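PDB 3NO3: glycerophosphodiester phosphodiesterase from Parabacteroides distasonis, which belongs to the glycerophosphoryl diester phosphodiesterase family, whose members are built on a TIM-barrel fold, and carries bound magnesium. Local coordinates for residues E32-Y36 / P226-Q230; P110-R114 / N139-E145. All coordinates share one frame; numbering follows the deposited sequence.

Contact 1 of 2, residues E32-Y36 / P226-Q230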
loop_
_atom_site.group_PDB
_atom_site.type_symbol
_atom_site.label_atom_id
_atom_site.label_comp_id
_atom_site.label_asym_id
_atom_site.label_seq_id
_atom_site.Cartn_x
_atom_site.Cartn_y
_atom_site.Cartn_z
ATOM N N GLU A 32 14.507 -7.981 2.003
ATOM C CA GLU A 32 15.399 -8.993 2.604
ATOM C C GLU A 32 14.660 -10.288 2.988
ATOM O O GLU A 32 15.180 -11.400 2.769
ATOM C CB GLU A 32 16.202 -8.395 3.775
ATOM C CG GLU A 32 17.385 -9.295 4.275
ATOM C CD GLU A 32 18.315 -8.622 5.329
ATOM O OE1 GLU A 32 17.817 -7.717 6.016
ATOM O OE2 GLU A 32 19.530 -9.037 5.492
ATOM N N ILE A 33 13.447 -10.163 3.526
ATOM C CA ILE A 33 12.616 -11.357 3.820
ATOM C C ILE A 33 11.896 -11.987 2.612
ATOM O O ILE A 33 11.213 -12.983 2.771
ATOM C CB ILE A 33 11.643 -11.134 5.015
ATOM C CG1 ILE A 33 10.524 -10.180 4.674
ATOM C CG2 ILE A 33 12.445 -10.670 6.298
ATOM C CD1 ILE A 33 9.438 -10.129 5.720
ATOM N N GLY A 34 11.974 -11.371 1.436
ATOM C CA GLY A 34 11.282 -11.857 0.259
ATOM C C GLY A 34 9.773 -11.715 0.284
ATOM O O GLY A 34 9.067 -12.548 -0.260
ATOM N N ALA A 35 9.259 -10.673 0.927
ATOM C CA ALA A 35 7.816 -10.414 0.883
ATOM C C ALA A 35 7.444 -10.083 -0.565
ATOM O O ALA A 35 8.292 -9.546 -1.296
ATOM C CB ALA A 35 7.447 -9.275 1.848
ATOM N N TYR A 36 6.218 -10.439 -0.974
ATOM C CA TYR A 36 5.696 -10.054 -2.279
ATOM C C TYR A 36 5.758 -8.540 -2.495
ATOM O O TYR A 36 6.226 -8.057 -3.536
ATOM C CB TYR A 36 4.234 -10.519 -2.469
ATOM C CG TYR A 36 3.629 -10.014 -3.777
ATOM C CD1 TYR A 36 3.942 -10.638 -4.980
ATOM C CD2 TYR A 36 2.797 -8.889 -3.814
ATOM C CE1 TYR A 36 3.432 -10.175 -6.182
ATOM C CE2 TYR A 36 2.298 -8.409 -5.028
ATOM C CZ TYR A 36 2.607 -9.062 -6.184
ATOM O OH TYR A 36 2.128 -8.595 -7.384
ATOM N N PRO A 226 4.932 -9.779 8.858
ATOM C CA PRO A 226 5.021 -10.506 7.571
ATOM C C PRO A 226 5.704 -11.896 7.650
ATOM O O PRO A 226 5.278 -12.817 6.944
ATOM C CB PRO A 226 5.818 -9.549 6.673
ATOM C CG PRO A 226 6.528 -8.649 7.591
ATOM C CD PRO A 226 5.615 -8.481 8.769
ATOM N N GLU A 227 6.726 -12.035 8.474
ATOM C CA GLU A 227 7.395 -13.333 8.652
ATOM C C GLU A 227 6.479 -14.415 9.265
ATOM O O GLU A 227 6.596 -15.590 8.861
ATOM C CB GLU A 227 8.691 -13.211 9.465
ATOM C CG GLU A 227 9.767 -12.374 8.799
ATOM C CD GLU A 227 11.159 -12.592 9.385
ATOM O OE1 GLU A 227 11.550 -11.868 10.321
ATOM O OE2 GLU A 227 11.887 -13.451 8.862
ATOM N N GLU A 228 5.573 -14.037 10.183
ATOM C CA GLU A 228 4.586 -15.017 10.688
ATOM C C GLU A 228 3.683 -15.496 9.544
ATOM O O GLU A 228 3.425 -16.701 9.424
ATOM C CB GLU A 228 3.765 -14.466 11.866
ATOM C CG GLU A 228 2.534 -15.335 12.356
ATOM C CD GLU A 228 2.875 -16.580 13.163
ATOM O OE1 GLU A 228 2.781 -17.710 12.620
ATOM O OE2 GLU A 228 3.176 -16.437 14.361
ATOM N N THR A 229 3.205 -14.586 8.691
ATOM C CA THR A 229 2.377 -14.999 7.545
ATOM C C THR A 229 3.114 -15.932 6.575
ATOM O O THR A 229 2.535 -16.932 6.083
ATOM C CB THR A 229 1.834 -13.788 6.747
ATOM O OG1 THR A 229 1.394 -12.791 7.667
ATOM C CG2 THR A 229 0.654 -14.197 5.854
ATOM N N GLN A 230 4.387 -15.634 6.316
ATOM C CA GLN A 230 5.226 -16.496 5.478
ATOM C C GLN A 230 5.396 -17.894 6.076
ATOM O O GLN A 230 5.324 -18.894 5.347
ATOM C CB GLN A 230 6.611 -15.866 5.250
ATOM C CG GLN A 230 6.628 -14.594 4.325
ATOM C CD GLN A 230 7.974 -13.891 4.312
ATOM O OE1 GLN A 230 8.639 -13.780 5.352
ATOM N NE2 GLN A 230 8.388 -13.427 3.143
HETATM O O HOH W 1 6.807 -14.184 0.810
#
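Ile-33 and Ala-35 run past the first turn of the helix that begins at Pro-226, their CA atoms 7.4 Å from that of Glu-227 and 7.2 Å from that of Pro-226 respectively. Between them Gly-34 ends helix 24-32 in a Schellman motif, at a positive phi of 70° that glycine adopts readily. Ile-33 reaches over with both branches. Ile-33 CG1 stands between its backbone N and carbonyl carbon (chi1 71°) and carries CD1 to within 3.8 Å of Pro-226 CG, the two side chains crossing at about a right angle. Ile-33 CG2 lies 3.8 Å from Glu-227 OE2, while the other carboxylate oxygen of Glu-227 is hydrogen-bonded to Tyr-13. A branched aliphatic residue thus sits between the proline ring and the CG and carboxylate end of Glu-227. Gln-230, one turn further on, is long enough to reach the peptide backbone: NE2 donates to Ile-33 O (2.9 Å, N-H...O 151°), approaching from above the carbonyl plane. NE2 also donates to a water that in turn donates to Gly-34 O, so one amide nitrogen ties down two consecutive carbonyls, Ile-33 O directly and Gly-34 O through the water. Pro-226 and Gln-230 also pack on Val-7 of strand 6-9. The contact seats the C-terminal helix against a helix-to-strand turn of the TIM barrel.

Contact 2 of 2, residues P110-R114 / N139-E145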
loop_
_atom_site.group_PDB
_atom_site.type_symbol
_atom_site.label_atom_id
_atom_site.label_comp_id
_atom_site.label_asym_id
_atom_site.label_seq_id
_atom_site.Cartn_x
_atom_site.Cartn_y
_atom_site.Cartn_z
ATOM N N PRO A 110 -11.449 17.125 -4.014
ATOM C CA PRO A 110 -11.281 16.209 -5.156
ATOM C C PRO A 110 -10.159 16.657 -6.135
ATOM O O PRO A 110 -9.330 15.825 -6.524
ATOM C CB PRO A 110 -12.642 16.277 -5.817
ATOM C CG PRO A 110 -13.574 16.422 -4.609
ATOM C CD PRO A 110 -12.873 17.459 -3.815
ATOM N N GLU A 111 -10.133 17.950 -6.475
ATOM C CA GLU A 111 -9.069 18.489 -7.350
ATOM C C GLU A 111 -7.648 18.286 -6.802
ATOM O O GLU A 111 -6.759 17.881 -7.561
ATOM C CB GLU A 111 -9.351 19.932 -7.736
ATOM C CG GLU A 111 -10.519 20.012 -8.699
ATOM C CD GLU A 111 -10.911 21.414 -9.167
ATOM O OE1 GLU A 111 -10.926 22.421 -8.406
ATOM O OE2 GLU A 111 -11.248 21.492 -10.361
ATOM N N ARG A 112 -7.447 18.439 -5.493
ATOM C CA ARG A 112 -6.122 18.195 -4.888
ATOM C C ARG A 112 -5.731 16.732 -4.900
ATOM O O ARG A 112 -4.541 16.396 -5.171
ATOM C CB ARG A 112 -6.030 18.793 -3.477
ATOM C CG ARG A 112 -4.655 18.846 -2.872
ATOM C CD ARG A 112 -3.662 19.665 -3.708
ATOM N NE ARG A 112 -2.437 19.880 -2.961
ATOM C CZ ARG A 112 -1.371 20.460 -3.479
ATOM N NH1 ARG A 112 -1.394 20.936 -4.728
ATOM N NH2 ARG A 112 -0.312 20.619 -2.726
ATOM N N ASN A 113 -6.698 15.848 -4.659
ATOM C CA ASN A 113 -6.463 14.418 -4.840
ATOM C C ASN A 113 -6.052 14.072 -6.250
ATOM O O ASN A 113 -5.115 13.264 -6.411
ATOM C CB ASN A 113 -7.654 13.580 -4.410
ATOM C CG ASN A 113 -7.740 13.473 -2.904
ATOM O OD1 ASN A 113 -6.949 12.752 -2.322
ATOM N ND2 ASN A 113 -8.663 14.204 -2.270
ATOM N N ARG A 114 -6.685 14.700 -7.251
ATOM C CA ARG A 114 -6.267 14.484 -8.646
ATOM C C ARG A 114 -4.867 14.945 -8.940
ATOM O O ARG A 114 -4.091 14.239 -9.628
ATOM C CB ARG A 114 -7.215 15.132 -9.633
ATOM C CG ARG A 114 -8.534 14.408 -9.661
ATOM C CD ARG A 114 -9.418 14.819 -10.863
ATOM N NE ARG A 114 -10.361 15.853 -10.464
ATOM C CZ ARG A 114 -11.552 15.667 -9.869
ATOM N NH1 ARG A 114 -12.030 14.448 -9.552
ATOM N NH2 ARG A 114 -12.271 16.732 -9.563
ATOM N N ASN A 139 -9.312 7.353 -0.939
ATOM C CA ASN A 139 -9.971 8.441 -1.624
ATOM C C ASN A 139 -10.399 8.063 -3.015
ATOM O O ASN A 139 -9.556 7.709 -3.864
ATOM C CB ASN A 139 -9.030 9.663 -1.718
ATOM C CG ASN A 139 -9.758 10.891 -2.212
ATOM O OD1 ASN A 139 -9.850 11.131 -3.428
ATOM N ND2 ASN A 139 -10.344 11.651 -1.273
HETATM N N MSE A 140 -11.674 8.225 -3.297
HETATM C CA MSE A 140 -12.216 7.813 -4.587
HETATM C C MSE A 140 -11.748 8.685 -5.738
HETATM O O MSE A 140 -11.510 8.170 -6.819
HETATM C CB MSE A 140 -13.746 7.819 -4.537
HETATM C CG MSE A 140 -14.437 7.374 -5.832
HETATM SE SE MSE A 140 -13.831 5.664 -6.561
HETATM C CE MSE A 140 -14.781 4.555 -5.305
ATOM N N ASP A 141 -11.583 9.985 -5.491
ATOM C CA ASP A 141 -11.065 10.903 -6.545
ATOM C C ASP A 141 -9.627 10.557 -6.933
ATOM O O ASP A 141 -9.301 10.551 -8.136
ATOM C CB ASP A 141 -11.236 12.375 -6.122
ATOM C CG ASP A 141 -12.696 12.722 -5.810
ATOM O OD1 ASP A 141 -13.489 12.681 -6.763
ATOM O OD2 ASP A 141 -13.037 12.989 -4.646
ATOM N N ALA A 142 -8.795 10.181 -5.950
ATOM C CA ALA A 142 -7.442 9.716 -6.232
ATOM C C ALA A 142 -7.448 8.430 -7.077
ATOM O O ALA A 142 -6.750 8.356 -8.052
ATOM C CB ALA A 142 -6.649 9.469 -4.926
ATOM N N CYS A 143 -8.213 7.434 -6.643
ATOM C CA CYS A 143 -8.341 6.146 -7.353
ATOM C C CYS A 143 -8.794 6.350 -8.800
ATOM O O CYS A 143 -8.220 5.788 -9.694
ATOM C CB CYS A 143 -9.343 5.246 -6.650
ATOM S SG CYS A 143 -8.826 4.644 -4.993
ATOM N N LYS A 144 -9.811 7.177 -9.012
ATOM C CA LYS A 144 -10.322 7.394 -10.374
ATOM C C LYS A 144 -9.262 8.021 -11.292
ATOM O O LYS A 144 -9.126 7.632 -12.476
ATOM C CB LYS A 144 -11.597 8.259 -10.340
ATOM C CG LYS A 144 -12.889 7.528 -9.887
ATOM C CD LYS A 144 -14.054 8.557 -9.775
ATOM C CE LYS A 144 -15.388 7.918 -9.697
ATOM N NZ LYS A 144 -16.413 8.995 -9.486
ATOM N N GLU A 145 -8.474 8.945 -10.744
ATOM C CA GLU A 145 -7.376 9.545 -11.515
ATOM C C GLU A 145 -6.262 8.557 -11.801
ATOM O O GLU A 145 -5.745 8.540 -12.905
ATOM C CB GLU A 145 -6.837 10.786 -10.779
ATOM C CG GLU A 145 -5.892 11.668 -11.613
ATOM C CD GLU A 145 -6.521 12.298 -12.858
ATOM O OE1 GLU A 145 -7.718 12.097 -13.174
ATOM O OE2 GLU A 145 -5.775 13.005 -13.571
HETATM O O HOH W 2 -10.729 11.841 -10.028
#
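Asn-113 and Asn-139 meet amide over amide: their planes lie 17° apart and are stacked, with CG of Asn-113 3.2 Å from OD1 of Asn-139. No hydrogen bond links the two: in this stacked pose the ND2 groups are both donors, and Asn-113 ND2 meets Asn-139 OD1 at a poor angle. Their bonds go elsewhere. OD1 of Asn-113 accepts from His-107 N and its ND2 donates to Thr-109 O, while ND2 of Asn-139 is hydrogen-bonded to Ser-106 OG. Asn-139 is the N-cap of helix 140-149. Chi1 of -170° places its amide at the helix start, where Asn-139 OD1 takes the N-H of Ala-142 at 2.9 Å on a lone pair in the carbonyl plane, a role that a short amide fills well. Beside this stack, Asp-141 lies along Pro-110, the side chains pointing the same way and Asp-141 OD2 3.5 Å from Pro-110 CG. Asp-141 OD1 forms a long salt bridge with Arg-114 NH1 (3.6 Å), the carboxylate and guanidinium planes almost perpendicular. Water 2, at the guanidinium edge, accepts from Arg-114 NH1 and donates to Asp-141 O, while Pro-110 O sits over one guanidinium face. Farther along, Glu-145 CG packs on Arg-114 O at 3.7 Å, its carboxylate in a salt bridge with Arg-148. Helical segments 110-114 and 140-145 run 40° apart, their axes approaching to 8.0 Å. They are joined largely by polar groups: the amides are fixed by bonds to the loop leading into helix 110-126 and, for Asn-139, to the helix it caps, whereas the charged pair is long, so its direct attraction is probably modest.

How the contacts relate
Both contacts are only partly buried and lie on opposite sides of the chain's centre, their centres about 31 Å apart and their nearest atoms about 17 Å apart. They share no helix or strand, and contact 2 falls within the sequence interval that contact 1 spans. Contact 1 joins elements distant along the chain, the turn before strand 37-44 and the C-terminal helix; contact 2 joins helices 110-126 and 140-149, which precede and follow strand 133-137 in the chain. Helix starts appear in both, but contact 1 sets one against an aliphatic side chain and backbone carbonyls, whereas contact 2 pairs two through amides and charges. Each uses a bridging water to reach a main-chain oxygen.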